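Spondin-1 (PDB 2ZOU) is a secreted extracellular-matrix glycoprotein, whose reeler domain is a beta-sandwich probably concerned with cell adhesion. Local coordinates at residues R54-I59 against E83-M88; A124-K129 against G138-K143; E63-E66 against E70-H73; Y41-S46 against V120-S125; L45-A48 against Y52-G55. All coordinates share one frame; numbering follows the deposited sequence.

Contact 1. Residues R54-I59 against E83-M88. With EDO (1,2-ethanediol), chain D.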
# COMPACT_ATOMS: atom_id res chain seq x y z
N ARG A 54 5.47 13.60 2.85
CA ARG A 54 6.90 13.52 3.15
C ARG A 54 7.28 12.10 3.55
O ARG A 54 8.46 11.75 3.58
CB ARG A 54 7.26 14.52 4.24
CG ARG A 54 7.24 15.96 3.75
CD ARG A 54 7.69 16.95 4.82
NE ARG A 54 6.81 16.94 5.99
CZ ARG A 54 7.14 16.46 7.19
NH1 ARG A 54 8.36 15.96 7.42
NH2 ARG A 54 6.25 16.49 8.17
N GLY A 55 6.28 11.29 3.85
CA GLY A 55 6.48 9.90 4.23
C GLY A 55 5.22 9.08 4.02
O GLY A 55 4.11 9.62 3.97
N PHE A 56 5.39 7.78 3.89
CA PHE A 56 4.25 6.87 3.68
C PHE A 56 4.61 5.47 4.13
O PHE A 56 5.80 5.13 4.25
CB PHE A 56 3.80 6.86 2.21
CG PHE A 56 4.69 6.04 1.32
CD1 PHE A 56 4.43 4.70 1.07
CD2 PHE A 56 5.85 6.60 0.79
CE1 PHE A 56 5.29 3.95 0.28
CE2 PHE A 56 6.71 5.87 -0.01
CZ PHE A 56 6.44 4.54 -0.27
N THR A 57 3.58 4.67 4.38
CA THR A 57 3.73 3.25 4.60
C THR A 57 2.67 2.54 3.79
O THR A 57 1.51 2.93 3.81
CB THR A 57 3.55 2.88 6.08
OG1 THR A 57 4.43 3.66 6.88
CG2 THR A 57 3.87 1.40 6.29
N LEU A 58 3.07 1.47 3.12
CA LEU A 58 2.19 0.72 2.25
C LEU A 58 2.30 -0.77 2.54
O LEU A 58 3.41 -1.32 2.56
CB LEU A 58 2.55 1.02 0.79
CG LEU A 58 1.94 0.12 -0.28
CD1 LEU A 58 0.44 0.26 -0.30
CD2 LEU A 58 2.52 0.42 -1.65
N ILE A 59 1.14 -1.43 2.77
CA ILE A 59 1.10 -2.88 3.04
C ILE A 59 -0.00 -3.56 2.24
O ILE A 59 -0.87 -2.90 1.68
CB ILE A 59 0.93 -3.17 4.57
CG1 ILE A 59 -0.36 -2.54 5.10
CG2 ILE A 59 2.18 -2.69 5.32
CD1 ILE A 59 -0.62 -2.83 6.57
N GLU A 83 15.42 5.15 -5.29
CA GLU A 83 15.71 6.42 -4.62
C GLU A 83 14.50 7.07 -3.95
O GLU A 83 14.62 8.07 -3.22
CB GLU A 83 16.42 7.40 -5.58
CG GLU A 83 17.87 7.03 -5.91
CD GLU A 83 18.84 7.17 -4.73
OE1 GLU A 83 18.51 7.89 -3.76
OE2 GLU A 83 19.93 6.57 -4.77
N GLU A 84 13.32 6.49 -4.18
CA GLU A 84 12.09 7.03 -3.60
C GLU A 84 11.48 6.10 -2.55
O GLU A 84 10.81 6.56 -1.62
CB GLU A 84 11.06 7.34 -4.69
CG GLU A 84 11.60 8.06 -5.95
CD GLU A 84 12.30 9.41 -5.68
OE1 GLU A 84 12.08 10.03 -4.61
OE2 GLU A 84 13.08 9.86 -6.56
N THR A 85 11.70 4.80 -2.69
CA THR A 85 11.03 3.81 -1.87
C THR A 85 12.00 2.73 -1.39
O THR A 85 13.00 2.44 -2.05
CB THR A 85 9.89 3.12 -2.63
OG1 THR A 85 10.44 2.40 -3.74
CG2 THR A 85 8.85 4.15 -3.13
N GLN A 86 11.69 2.15 -0.23
CA GLN A 86 12.45 1.00 0.29
C GLN A 86 11.56 0.19 1.20
O GLN A 86 10.48 0.63 1.57
CB GLN A 86 13.68 1.48 1.08
CG GLN A 86 13.33 2.22 2.37
CD GLN A 86 14.56 2.58 3.18
OE1 GLN A 86 15.46 3.26 2.69
NE2 GLN A 86 14.62 2.10 4.41
N PHE A 87 12.01 -1.01 1.58
CA PHE A 87 11.31 -1.76 2.61
C PHE A 87 11.67 -1.25 4.00
O PHE A 87 12.82 -0.87 4.24
CB PHE A 87 11.58 -3.26 2.46
CG PHE A 87 10.96 -3.85 1.24
CD1 PHE A 87 9.60 -4.13 1.21
CD2 PHE A 87 11.72 -4.07 0.09
CE1 PHE A 87 9.00 -4.65 0.08
CE2 PHE A 87 11.12 -4.59 -1.07
CZ PHE A 87 9.76 -4.87 -1.07
N MET A 88 10.68 -1.26 4.89
CA MET A 88 10.85 -0.85 6.29
C MET A 88 11.90 -1.72 7.00
O MET A 88 11.81 -2.94 6.94
CB MET A 88 9.53 -1.03 7.04
CG MET A 88 8.54 0.09 6.97
SD MET A 88 7.64 0.18 8.54
CE MET A 88 8.80 1.17 9.46
C1 EDO D . 2.91 7.73 8.70
O1 EDO D . 2.16 6.59 9.13
C2 EDO D . 3.43 7.49 7.29
O2 EDO D . 4.23 6.29 7.25
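Phe56 and Thr85 meet across two strands of one antiparallel sheet whose CA atoms come no closer than 9.3 Å, because strand 95-97 runs between them. The sheet is one of the two layers of the reeler beta-sandwich; 85-88 forms its edge and 55-62 its middle, so no backbone hydrogen bond joins the segments and side chains must bridge the gap. The bridge is apolar and narrow. Tentatively, in one of two modelled ring positions, Phe56 CZ approaches Thr85 CG2 to 3.8 Å, with the methyl at the ring's edge, near its plane, and not over a face. With CG held between the backbone N and the carbonyl carbon (chi1 77°), the ring comes close to the edge strand although the CA-CB bond does not point there. A phenylalanine suits this place because it is long enough to span the distance, and it also packs on Val95 of the intervening strand and on Ile106 of the opposite sheet. Threonine serves both needs at position 85: its side chain also packs on Ile79 and Ile106, while OG1 hydrogen-bonds to Asp81 O. Next to it, Glu84 turns its carboxylate to a salt bridge with Arg103. At the start of the central strand, Arg54 and Gly55 both face Val127 in a classic beta bulge, and Arg54 reaches Gln128 O through NH2. Thr57 lies one residue on from Phe56 and uses its hydroxyl differently: OG1 shares a 2.7 Å hydrogen bond with O2 of an ethanediol, probably left from the crystallisation liquor.

Contact 2. Residues A124-K129 against G138-K143; sequences ASIVQK and GSLTKK. With EDO (1,2-ethanediol), chain D; EDO (1,2-ethanediol), chain F.
Ala124 and Leu140 are tied by one backbone hydrogen bond and by their side chains. Ala124 N donates to Leu140 O over 2.9 Å, with an N-H...O angle of 150°, and approaches nearly along the C=O axis. Beside this bond Ala124 CB lies 4.2 Å from Leu140 CD2, and the other branch, CD1, reaches Ile126 CG2 at 4.3 Å. Leucine fits because its two methyls split between two neighbours on the same strand face; with CG anti to the carbonyl carbon (chi1 -77°) the fork is swung towards both. Alanine leaves room for it. An alanine in place of Leu140 would probably open a gap next to Ala124 and Ile126 and leave that patch of core poorly filled.

Further out, Leu45 and Phe24 of the facing sheet and Ile132, earlier in Leu140's own strand, complete the apolar pocket. Leu140 is positioned by a type I turn from Gly138 to Thr141, closed by Thr141 N to Gly138 O at 3.2 Å. Glycine at 138 has backbone angles at which a CB would collide with the preceding carbonyl, and Ser139 fastens the turn through OG to Phe24 O and Thr22 N. A water gives hydrogen bonds of 2.9 Å both to Ala124 O and to Thr141 OG1, whose hydroxyl also meets Gln135 O.

Strand 131-144 of the hairpin is broken here by a turn, yet the buried backbone groups are met: Leu140 O takes the N-H of Ala124, while Ala124 O is served by the water that also donates to Thr141 OG1.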
# COMPACT_ATOMS: atom_id res chain seq x y z
N ALA A 124 -2.55 2.14 2.76
CA ALA A 124 -1.47 3.08 2.98
C ALA A 124 -1.79 4.08 4.07
O ALA A 124 -2.95 4.37 4.35
CB ALA A 124 -1.14 3.81 1.70
N SER A 125 -0.73 4.58 4.69
CA SER A 125 -0.76 5.67 5.64
C SER A 125 0.23 6.71 5.14
O SER A 125 1.25 6.34 4.55
CB SER A 125 -0.35 5.16 7.01
OG SER A 125 -0.20 6.22 7.92
N ILE A 126 -0.05 8.00 5.35
CA ILE A 126 0.90 9.04 4.94
C ILE A 126 1.13 10.10 6.03
O ILE A 126 0.34 10.22 6.97
CB ILE A 126 0.52 9.77 3.59
CG1 ILE A 126 -0.70 10.69 3.77
CG2 ILE A 126 0.38 8.77 2.40
CD1 ILE A 126 -0.38 12.12 4.17
N VAL A 127 2.21 10.86 5.87
CA VAL A 127 2.41 12.11 6.62
C VAL A 127 2.67 13.31 5.71
O VAL A 127 3.48 13.21 4.79
CB VAL A 127 3.51 12.00 7.73
CG1 VAL A 127 4.84 11.55 7.16
CG2 VAL A 127 3.65 13.32 8.49
N GLN A 128 1.98 14.43 5.98
CA GLN A 128 2.22 15.72 5.31
C GLN A 128 2.58 16.74 6.39
O GLN A 128 3.76 17.00 6.62
CB GLN A 128 0.99 16.18 4.49
CG GLN A 128 1.19 17.49 3.69
CD GLN A 128 0.00 17.90 2.81
OE1 GLN A 128 0.09 18.89 2.07
NE2 GLN A 128 -1.11 17.19 2.91
N LYS A 129 1.56 17.30 7.05
CA LYS A 129 1.72 18.09 8.29
C LYS A 129 0.85 17.50 9.40
O LYS A 129 0.75 18.06 10.51
CB LYS A 129 1.40 19.57 8.04
CG LYS A 129 2.38 20.25 7.08
CD LYS A 129 2.36 21.75 7.22
CE LYS A 129 3.22 22.41 6.15
NZ LYS A 129 3.36 23.86 6.42
N GLY A 138 -11.62 3.61 2.45
CA GLY A 138 -11.27 4.99 2.20
C GLY A 138 -10.39 5.11 0.98
O GLY A 138 -10.13 4.13 0.28
N SER A 139 -9.93 6.33 0.73
CA SER A 139 -9.19 6.57 -0.49
C SER A 139 -7.79 5.95 -0.50
O SER A 139 -7.20 5.80 -1.57
CB SER A 139 -9.13 8.07 -0.80
OG SER A 139 -8.50 8.79 0.25
N LEU A 140 -7.25 5.62 0.67
CA LEU A 140 -5.94 4.97 0.77
C LEU A 140 -6.05 3.46 1.02
O LEU A 140 -5.11 2.84 1.48
CB LEU A 140 -5.10 5.64 1.86
CG LEU A 140 -4.48 6.99 1.45
CD1 LEU A 140 -3.73 7.58 2.63
CD2 LEU A 140 -3.57 6.87 0.27
N THR A 141 -7.20 2.88 0.69
CA THR A 141 -7.44 1.45 0.89
C THR A 141 -8.12 0.87 -0.33
O THR A 141 -9.11 1.43 -0.84
CB THR A 141 -8.30 1.24 2.15
OG1 THR A 141 -7.65 1.88 3.25
CG2 THR A 141 -8.55 -0.26 2.46
N LYS A 142 -7.60 -0.25 -0.83
CA LYS A 142 -8.20 -0.91 -1.99
C LYS A 142 -8.27 -2.41 -1.76
O LYS A 142 -7.28 -3.03 -1.43
CB LYS A 142 -7.43 -0.61 -3.28
CG LYS A 142 -8.05 -1.22 -4.54
CD LYS A 142 -9.41 -0.63 -4.91
CE LYS A 142 -10.05 -1.36 -6.11
NZ LYS A 142 -10.88 -2.56 -5.75
N LYS A 143 -9.47 -2.95 -1.95
CA LYS A 143 -9.70 -4.38 -1.81
C LYS A 143 -9.66 -5.04 -3.17
O LYS A 143 -10.32 -4.57 -4.11
CB LYS A 143 -11.07 -4.61 -1.16
CG LYS A 143 -11.49 -6.08 -1.06
CD LYS A 143 -12.97 -6.25 -0.74
CE LYS A 143 -13.34 -5.78 0.64
NZ LYS A 143 -14.51 -6.56 1.14
C1 EDO D . 2.91 7.73 8.70
O1 EDO D . 2.16 6.59 9.13
C2 EDO D . 3.43 7.49 7.29
O2 EDO D . 4.23 6.29 7.25
C1 EDO F . -6.50 5.93 5.00
O1 EDO F . -5.13 5.77 5.37
C2 EDO F . -7.12 7.15 5.67
O2 EDO F . -8.10 7.73 4.82
O HOH W 1 -5.33 2.80 4.74

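Contact 3. Residues E63-E66 against E70-H73. With EDO (1,2-ethanediol), chain C.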
# COMPACT_ATOMS: atom_id res chain seq x y z
N GLU A 63 -7.58 -10.03 4.01
CA GLU A 63 -8.71 -9.37 4.67
C GLU A 63 -8.96 -9.87 6.10
O GLU A 63 -8.80 -11.06 6.39
CB GLU A 63 -9.98 -9.49 3.84
CG GLU A 63 -11.01 -8.40 4.20
CD GLU A 63 -12.23 -8.40 3.30
OE1 GLU A 63 -12.45 -9.40 2.57
OE2 GLU A 63 -12.99 -7.40 3.36
N ASN A 64 -9.36 -8.94 6.96
CA ASN A 64 -9.68 -9.18 8.36
C ASN A 64 -8.52 -9.62 9.23
O ASN A 64 -8.73 -10.22 10.29
CB ASN A 64 -10.84 -10.19 8.50
CG ASN A 64 -12.06 -9.78 7.73
OD1 ASN A 64 -12.48 -8.62 7.77
ND2 ASN A 64 -12.66 -10.74 7.02
N ARG A 65 -7.30 -9.32 8.77
CA ARG A 65 -6.09 -9.56 9.56
C ARG A 65 -5.49 -8.22 9.92
O ARG A 65 -5.59 -7.27 9.15
CB ARG A 65 -5.07 -10.38 8.77
CG ARG A 65 -5.59 -11.72 8.28
CD ARG A 65 -5.66 -12.74 9.40
NE ARG A 65 -5.87 -14.08 8.85
CZ ARG A 65 -4.92 -14.82 8.29
NH1 ARG A 65 -3.67 -14.37 8.20
NH2 ARG A 65 -5.21 -16.03 7.81
N GLU A 66 -4.85 -8.16 11.09
CA GLU A 66 -4.28 -6.91 11.60
C GLU A 66 -2.91 -6.59 11.00
O GLU A 66 -2.56 -5.42 10.87
CB GLU A 66 -4.18 -6.97 13.13
CG GLU A 66 -4.27 -5.62 13.81
CD GLU A 66 -4.30 -5.72 15.32
OE1 GLU A 66 -4.26 -4.65 15.97
OE2 GLU A 66 -4.38 -6.84 15.88
N GLU A 70 3.39 -12.55 10.19
CA GLU A 70 4.01 -12.62 8.88
C GLU A 70 3.01 -13.09 7.83
O GLU A 70 2.92 -12.51 6.75
CB GLU A 70 5.17 -13.59 8.98
CG GLU A 70 5.91 -13.83 7.69
CD GLU A 70 7.04 -14.80 7.90
OE1 GLU A 70 6.77 -15.98 8.22
OE2 GLU A 70 8.20 -14.37 7.78
N GLU A 71 2.28 -14.15 8.16
CA GLU A 71 1.34 -14.76 7.22
C GLU A 71 0.12 -13.89 6.91
O GLU A 71 -0.64 -14.23 6.02
CB GLU A 71 0.92 -16.15 7.69
CG GLU A 71 0.14 -16.18 9.00
CD GLU A 71 1.01 -16.40 10.23
OE1 GLU A 71 2.24 -16.16 10.18
OE2 GLU A 71 0.46 -16.84 11.25
N ASP A 72 -0.06 -12.79 7.64
CA ASP A 72 -1.12 -11.83 7.31
C ASP A 72 -0.84 -11.06 6.03
O ASP A 72 -1.75 -10.56 5.39
CB ASP A 72 -1.27 -10.77 8.40
CG ASP A 72 -1.72 -11.32 9.73
OD1 ASP A 72 -2.18 -12.48 9.81
OD2 ASP A 72 -1.61 -10.57 10.72
N HIS A 73 0.44 -10.94 5.69
CA HIS A 73 0.86 -10.14 4.54
C HIS A 73 0.82 -10.95 3.26
O HIS A 73 1.35 -12.05 3.20
CB HIS A 73 2.24 -9.56 4.83
CG HIS A 73 2.21 -8.50 5.89
ND1 HIS A 73 2.20 -8.78 7.24
CD2 HIS A 73 2.17 -7.16 5.78
CE1 HIS A 73 2.15 -7.64 7.91
NE2 HIS A 73 2.14 -6.64 7.05
C1 EDO C . -4.55 -10.40 12.94
O1 EDO C . -5.93 -10.61 12.67
C2 EDO C . -3.76 -11.62 12.54
O2 EDO C . -2.44 -11.54 13.05
O HOH W 2 -2.56 -16.28 6.55
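Arg65 and Asp72 form a salt bridge across a loop between strands 55-62 and 76-79 of the beta-sandwich. Arg65 NH1 donates to Asp72 OD1 at 2.9 Å with an N-H...O angle of 143°, meeting the anti side of the oxygen and lying 20° out of the carboxylate plane. The guanidinium and carboxylate planes stand 61° apart. It is a single-bonded grip, not the two-pronged kind. Arginine suits the place because its chain, bent at chi2 (-76°), lays CB and CG alongside the carboxylate before the head arrives; CB lies 3.6 Å from Asp72 CG.

NH1 has a second outlet: a water accepts from it at 2.8 Å and donates to Glu71 O at 2.9 Å, so the same nitrogen serves the carboxylate directly and the backbone through the water. The other oxygen of Asp72, OD2, accepts from Lys69 N and more weakly from Gly67 N, as suits an aspartate folded back on its own loop. Ethanediol, probably from the crystallisation liquor, brings its O2 to 2.7 Å from OD2. The 3-10 segment 70-72 presents the aspartate, and His73 N closes it on Glu70 O at 3.1 Å. An asparagine in place of Asp72 would probably leave the guanidinium of Arg65 without its countercharge and weaken the hold on the backbone N-H groups of the loop.

Asp68 brings a second carboxylate close to OD2, a like charge that the arginine and the backbone donors are likely to offset, helping Asp72 to stay ionised although it is buried.

Contact 4. Residues Y41-S46 against V120-S125; sequences YRVTLS and VILKAS. With EDO (1,2-ethanediol), chain D; EDO (1,2-ethanediol), chain F.
Val43 and Leu45 of strand 40-47 face Leu122 and Ala124 of strand 120-127 across the core of the beta-sandwich, one strand from each sheet. The two segments run in the same direction, with CA atoms 8.9 Å apart at Val43 and Leu122 and 8.0 Å at Leu45 and Ala124.

The direct interaction is wholly apolar. Val43 CG2 touches Leu122 CD1 at 4.1 Å, one branch of each side chain meeting at a slant. Val43 carries CG1 anti to its N (chi1 -179°), which leaves CG2 as the branch beside the backbone N that meets Leu122. The beta-branched valine is short and suits the wider gap because a leucine answers it. In the second pair the sizes are reversed: the longer Leu45 reaches over to the methyl of Ala124, where the strands lie closer. Leu26 beside Val43 and Val28 beside Leu122 continue this layer.

Backbone hydrogen bonds belong within each sheet and not across. Val43 pairs with Val108 and Leu45 with Ile106, while Leu122 N is probably bonded to Lys142 O and Lys123 pairs with Ile59. So both strands are fixed by their own neighbours, and the facing surfaces only pack.

Polar side chains take the outward faces. Arg42 NH1 is hydrogen-bonded to Gln107 OE1, and Lys123 lies along Thr141, with its charge kept from the interior.

Leu45, with CG anti to the backbone N, sets both its methyls against one small side chain across this contact: CD1 and CD2 each lie 4.1 Å from Ala124 CB.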
# COMPACT_ATOMS: atom_id res chain seq x y z
N TYR A 41 1.11 -6.03 -10.62
CA TYR A 41 0.29 -4.82 -10.70
C TYR A 41 1.09 -3.62 -10.27
O TYR A 41 1.91 -3.71 -9.35
CB TYR A 41 -0.95 -4.97 -9.80
CG TYR A 41 -1.85 -6.08 -10.26
CD1 TYR A 41 -2.81 -5.86 -11.25
CD2 TYR A 41 -1.71 -7.37 -9.74
CE1 TYR A 41 -3.62 -6.89 -11.69
CE2 TYR A 41 -2.51 -8.42 -10.19
CZ TYR A 41 -3.48 -8.17 -11.15
OH TYR A 41 -4.24 -9.23 -11.59
N ARG A 42 0.87 -2.49 -10.93
CA ARG A 42 1.56 -1.27 -10.50
C ARG A 42 0.65 -0.47 -9.57
O ARG A 42 -0.41 0.03 -9.96
CB ARG A 42 2.03 -0.42 -11.70
CG ARG A 42 2.99 0.69 -11.27
CD ARG A 42 3.47 1.53 -12.44
NE ARG A 42 4.23 0.76 -13.42
CZ ARG A 42 5.46 1.04 -13.82
NH1 ARG A 42 6.11 2.10 -13.34
NH2 ARG A 42 6.03 0.26 -14.73
N VAL A 43 1.06 -0.43 -8.31
CA VAL A 43 0.33 0.26 -7.25
C VAL A 43 0.88 1.69 -7.14
O VAL A 43 2.10 1.89 -7.10
CB VAL A 43 0.45 -0.47 -5.89
CG1 VAL A 43 -0.34 0.27 -4.80
CG2 VAL A 43 -0.06 -1.90 -6.03
N THR A 44 -0.01 2.67 -7.08
CA THR A 44 0.41 4.06 -6.99
C THR A 44 -0.22 4.74 -5.79
O THR A 44 -1.38 4.46 -5.43
CB THR A 44 0.05 4.84 -8.26
OG1 THR A 44 -1.37 4.89 -8.39
CG2 THR A 44 0.64 4.17 -9.50
N LEU A 45 0.54 5.63 -5.17
CA LEU A 45 0.04 6.48 -4.09
C LEU A 45 0.26 7.91 -4.54
O LEU A 45 1.38 8.30 -4.82
CB LEU A 45 0.83 6.20 -2.82
CG LEU A 45 0.43 6.88 -1.53
CD1 LEU A 45 -1.02 6.67 -1.21
CD2 LEU A 45 1.29 6.30 -0.44
N SER A 46 -0.82 8.68 -4.63
CA SER A 46 -0.72 10.05 -5.18
C SER A 46 -1.48 11.06 -4.34
O SER A 46 -2.47 10.72 -3.68
CB SER A 46 -1.37 10.09 -6.57
OG SER A 46 -1.03 8.99 -7.40
N VAL A 120 -7.56 -9.53 -0.68
CA VAL A 120 -6.41 -8.80 -0.20
C VAL A 120 -6.76 -7.30 -0.08
O VAL A 120 -7.47 -6.75 -0.92
CB VAL A 120 -5.21 -8.97 -1.15
CG1 VAL A 120 -4.07 -8.03 -0.78
CG2 VAL A 120 -4.75 -10.42 -1.15
N ILE A 121 -6.29 -6.67 0.99
CA ILE A 121 -6.47 -5.23 1.20
C ILE A 121 -5.14 -4.53 1.10
O ILE A 121 -4.24 -4.74 1.93
CB ILE A 121 -7.07 -4.91 2.60
CG1 ILE A 121 -8.25 -5.83 2.96
CG2 ILE A 121 -7.47 -3.44 2.66
CD1 ILE A 121 -9.50 -5.65 2.09
N LEU A 122 -5.01 -3.69 0.07
CA LEU A 122 -3.86 -2.82 -0.08
C LEU A 122 -4.18 -1.57 0.70
O LEU A 122 -5.24 -0.99 0.48
CB LEU A 122 -3.65 -2.46 -1.55
CG LEU A 122 -3.35 -3.64 -2.49
CD1 LEU A 122 -3.39 -3.20 -3.94
CD2 LEU A 122 -2.00 -4.20 -2.16
N LYS A 123 -3.27 -1.16 1.57
CA LYS A 123 -3.53 -0.05 2.51
C LYS A 123 -2.32 0.83 2.69
O LYS A 123 -1.20 0.35 2.81
CB LYS A 123 -3.91 -0.60 3.89
CG LYS A 123 -5.35 -0.97 4.11
CD LYS A 123 -5.48 -1.92 5.29
CE LYS A 123 -5.32 -1.22 6.61
NZ LYS A 123 -5.78 -2.12 7.71
N ALA A 124 -2.55 2.14 2.76
CA ALA A 124 -1.47 3.08 2.98
C ALA A 124 -1.79 4.08 4.07
O ALA A 124 -2.95 4.37 4.35
CB ALA A 124 -1.14 3.81 1.70
N SER A 125 -0.73 4.58 4.69
CA SER A 125 -0.76 5.67 5.64
C SER A 125 0.23 6.71 5.14
O SER A 125 1.25 6.34 4.55
CB SER A 125 -0.35 5.16 7.01
OG SER A 125 -0.20 6.22 7.92
C1 EDO D . 2.91 7.73 8.70
O1 EDO D . 2.16 6.59 9.13
C2 EDO D . 3.43 7.49 7.29
O2 EDO D . 4.23 6.29 7.25
C1 EDO F . -6.50 5.93 5.00
O1 EDO F . -5.13 5.77 5.37
C2 EDO F . -7.12 7.15 5.67
O2 EDO F . -8.10 7.73 4.82

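Contact 5. Residues L45-A48 against Y52-G55; sequences LSAA and YFRG
Phe53 turns the edge of its ring, not a face, to strand 40-47. Along that edge CZ lies 3.7 Å from Leu45 O and 4.2 Å from Leu45 CG, CE1 faces Ser46 CA, and CD1 comes to 4.3 Å from Ala47 CB, so the rim follows three consecutive residues. Its CG sits between the backbone N and the carbonyl carbon (chi1 51°), which lays the ring along the strand. Alanine fits at position 47 because its methyl can slip beside the ring and also approach the loop backbone, where CB is 3.9 Å from Tyr52 N. The loop joins strand 40-47 of one sheet to strand 55-62 of the other, and Phe53 plugs this end of the beta-sandwich: Phe24, Ile106 and Ile126 from both sheets touch it. A large flat apolar residue is apt there. Tyr52, one residue earlier, starts the opposite way: its CA-CB bond leads away from 45-48, and the ring packs on Arg102, Gln128 and Lys129, where an amphipathic tyrosine suits a partly exposed place. Backbone pairing of Phe53 with Arg103 holds the loop just before strand 55-62 begins.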
# COMPACT_ATOMS: atom_id res chain seq x y z
N LEU A 45 0.54 5.63 -5.17
CA LEU A 45 0.04 6.48 -4.09
C LEU A 45 0.26 7.91 -4.54
O LEU A 45 1.38 8.30 -4.82
CB LEU A 45 0.83 6.20 -2.82
CG LEU A 45 0.43 6.88 -1.53
CD1 LEU A 45 -1.02 6.67 -1.21
CD2 LEU A 45 1.29 6.30 -0.44
N SER A 46 -0.82 8.68 -4.63
CA SER A 46 -0.72 10.05 -5.18
C SER A 46 -1.48 11.06 -4.34
O SER A 46 -2.47 10.72 -3.68
CB SER A 46 -1.37 10.09 -6.57
OG SER A 46 -1.03 8.99 -7.40
N ALA A 47 -1.00 12.30 -4.38
CA ALA A 47 -1.63 13.41 -3.68
C ALA A 47 -2.27 14.34 -4.69
O ALA A 47 -1.60 14.74 -5.63
CB ALA A 47 -0.57 14.19 -2.90
N ALA A 48 -3.52 14.71 -4.48
CA ALA A 48 -4.17 15.70 -5.34
C ALA A 48 -3.58 17.08 -5.06
O ALA A 48 -3.34 17.43 -3.91
CB ALA A 48 -5.68 15.70 -5.09
N TYR A 52 0.99 17.07 -0.79
CA TYR A 52 2.17 16.25 -0.95
C TYR A 52 2.29 15.39 0.30
O TYR A 52 1.58 15.63 1.29
CB TYR A 52 3.43 17.13 -1.11
CG TYR A 52 3.59 18.11 0.02
CD1 TYR A 52 4.26 17.74 1.19
CD2 TYR A 52 3.05 19.39 -0.06
CE1 TYR A 52 4.38 18.63 2.26
CE2 TYR A 52 3.17 20.29 1.00
CZ TYR A 52 3.84 19.90 2.15
OH TYR A 52 3.98 20.76 3.20
N PHE A 53 3.16 14.40 0.25
CA PHE A 53 3.49 13.65 1.45
C PHE A 53 5.01 13.57 1.60
O PHE A 53 5.75 13.52 0.62
CB PHE A 53 2.82 12.27 1.48
CG PHE A 53 3.02 11.46 0.23
CD1 PHE A 53 2.17 11.62 -0.86
CD2 PHE A 53 4.03 10.51 0.15
CE1 PHE A 53 2.33 10.86 -2.02
CE2 PHE A 53 4.23 9.76 -1.02
CZ PHE A 53 3.35 9.91 -2.09
N ARG A 54 5.47 13.60 2.85
CA ARG A 54 6.90 13.52 3.15
C ARG A 54 7.28 12.10 3.55
O ARG A 54 8.46 11.75 3.58
CB ARG A 54 7.26 14.52 4.24
CG ARG A 54 7.24 15.96 3.75
CD ARG A 54 7.69 16.95 4.82
NE ARG A 54 6.81 16.94 5.99
CZ ARG A 54 7.14 16.46 7.19
NH1 ARG A 54 8.36 15.96 7.42
NH2 ARG A 54 6.25 16.49 8.17
N GLY A 55 6.28 11.29 3.85
CA GLY A 55 6.48 9.90 4.23
C GLY A 55 5.22 9.08 4.02
O GLY A 55 4.11 9.62 3.97

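In the fold
Along the chain contacts 4 and 5 open from the same strand, 40-47, and contact 5 closes first, at the loop leading to strand 55-62; contact 1 follows directly, sharing Arg54 and Gly55, and contact 3 lies nested inside the loops closed by contacts 1 and 4. Contact 2 comes last. Contacts 1 and 2 belong to the five-stranded sheet, whereas contact 4 joins strand 120-127 of that sheet to strand 40-47 of the other, about 3 Å from the chain's centre. The centres of contacts 2 and 4 are about 8 Å apart. Contact 4 thus packs the two layers together, while contacts 3 and 5 involve loops on opposite sides of the chain's centre, about 25 Å between centres.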